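PDB 2OZV: hypothetical protein Atu0636, which is a predicted O-methyltransferase of the small-domain methyltransferase family, probably transferring a methyl group to a substrate not yet identified. Local coordinates for residues E190-I194 against V203-V207. Sequence-based numbering, arbitrary orientation. Where two conformers were deposited one is given.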
# COMPACT_ATOMS: atom_id res chain seq x y z
N GLU B 190 -10.40 0.03 -0.52
CA GLU B 190 -9.83 -1.15 -1.15
C GLU B 190 -8.75 -0.69 -2.09
O GLU B 190 -9.02 0.12 -3.01
CB GLU B 190 -10.89 -1.90 -1.97
CG GLU B 190 -11.84 -2.73 -1.14
CD GLU B 190 -12.69 -3.67 -1.99
OE1 GLU B 190 -12.43 -3.82 -3.23
OE2 GLU B 190 -13.58 -4.28 -1.40
N ILE B 191 -7.54 -1.19 -1.89
CA ILE B 191 -6.39 -0.77 -2.70
C ILE B 191 -5.95 -1.95 -3.54
O ILE B 191 -5.64 -3.02 -2.99
CB ILE B 191 -5.22 -0.31 -1.78
CG1 ILE B 191 -5.68 0.84 -0.85
CG2 ILE B 191 -3.99 0.05 -2.62
CD1 ILE B 191 -4.57 1.31 0.18
N THR B 192 -5.91 -1.77 -4.86
CA THR B 192 -5.49 -2.83 -5.74
C THR B 192 -4.25 -2.36 -6.52
O THR B 192 -4.33 -1.44 -7.36
CB THR B 192 -6.62 -3.21 -6.72
OG1 THR B 192 -7.80 -3.56 -5.99
CG2 THR B 192 -6.17 -4.39 -7.60
N LEU B 193 -3.10 -2.96 -6.23
CA LEU B 193 -1.89 -2.62 -7.00
C LEU B 193 -1.94 -3.27 -8.38
O LEU B 193 -2.47 -4.38 -8.54
CB LEU B 193 -0.64 -3.11 -6.26
CG LEU B 193 -0.19 -2.24 -5.04
CD1 LEU B 193 0.16 -0.78 -5.45
CD2 LEU B 193 -1.10 -2.24 -3.86
N ILE B 194 -1.32 -2.58 -9.34
CA ILE B 194 -1.28 -2.98 -10.75
C ILE B 194 0.17 -3.24 -11.13
O ILE B 194 0.98 -2.32 -11.13
CB ILE B 194 -1.86 -1.84 -11.64
CG1 ILE B 194 -3.21 -1.34 -11.11
CG2 ILE B 194 -1.97 -2.27 -13.09
CD1 ILE B 194 -4.28 -2.41 -11.07
N VAL B 203 3.09 -0.48 -10.96
CA VAL B 203 3.17 0.75 -11.76
C VAL B 203 1.96 1.67 -11.56
O VAL B 203 2.06 2.88 -11.78
CB VAL B 203 3.39 0.43 -13.29
CG1 VAL B 203 4.76 -0.19 -13.48
CG2 VAL B 203 2.31 -0.48 -13.81
N ARG B 204 0.81 1.10 -11.17
CA ARG B 204 -0.38 1.87 -10.88
C ARG B 204 -1.08 1.29 -9.66
O ARG B 204 -0.73 0.20 -9.17
CB ARG B 204 -1.37 1.90 -12.07
CG ARG B 204 -0.85 2.67 -13.30
CD ARG B 204 -0.88 4.18 -13.09
NE ARG B 204 -0.48 4.89 -14.31
CZ ARG B 204 0.77 5.10 -14.71
NH1 ARG B 204 1.82 4.67 -14.01
NH2 ARG B 204 1.00 5.77 -15.86
N MSE B 205 -2.08 2.01 -9.19
CA MSE B 205 -2.81 1.64 -8.00
C MSE B 205 -4.25 2.11 -8.14
O MSE B 205 -4.46 3.30 -8.44
CB MSE B 205 -2.17 2.27 -6.76
CG MSE B 205 -2.86 1.85 -5.51
SE MSE B 205 -1.86 2.74 -4.03
CE MSE B 205 -2.29 4.55 -4.34
N LEU B 206 -5.20 1.20 -7.97
CA LEU B 206 -6.64 1.53 -7.96
C LEU B 206 -7.07 1.64 -6.50
O LEU B 206 -6.65 0.81 -5.65
CB LEU B 206 -7.46 0.39 -8.61
CG LEU B 206 -7.11 0.08 -10.07
CD1 LEU B 206 -7.90 -1.12 -10.60
CD2 LEU B 206 -7.36 1.33 -10.93
N VAL B 207 -7.91 2.63 -6.20
CA VAL B 207 -8.45 2.74 -4.86
C VAL B 207 -9.95 2.99 -4.97
O VAL B 207 -10.37 3.84 -5.80
CB VAL B 207 -7.80 3.89 -4.07
CG1 VAL B 207 -8.42 3.95 -2.65
CG2 VAL B 207 -6.27 3.73 -4.01
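Ile191 and selenomethionine Met205 pack against each other across an antiparallel beta hairpin, strands 186-195 and 204-211, in the sheet of a Rossmann-like methyltransferase fold; the reversed strand 204-211 lies between 186-195 and 164-170, as in class I enzymes. The tight part is here. Chi1 of -58° sets Ile191 CG1 beside the backbone N and CG2 anti to it, from where CG2 reaches Met205 CG at 3.6 Å and also touches Met205 SE. Leu193 runs alongside Met205, its CD1 4.0 Å from the same CG. Val175 of helix 175-182 covers Ile191 and Met205, and Phe219 of the second subunit packs on Leu193. On the other face, with Thr192 and Arg204, Ile194 CD1 meets Leu206 CD1 at 3.9 Å. Thr192 and Leu206 exchange two nearly straight backbone bonds, both 2.8 Å from N to O.

Toward the turn the contact opens to solvent at partly exposed Val203 and Arg204, which together stand opposite Ile194 in a classic beta bulge. The Arg204 side chain leads away from strand 186-195: NE salt-bridges Asp24, while NH1 hydrogen-bonds Val203 O. Ile194 N still gives Arg204 O a 2.8 Å bond, from above the carbonyl plane. Ile194 O takes a 2.8 Å bond from Val203 N but only a weak one, 3.4 Å, from Arg204 N.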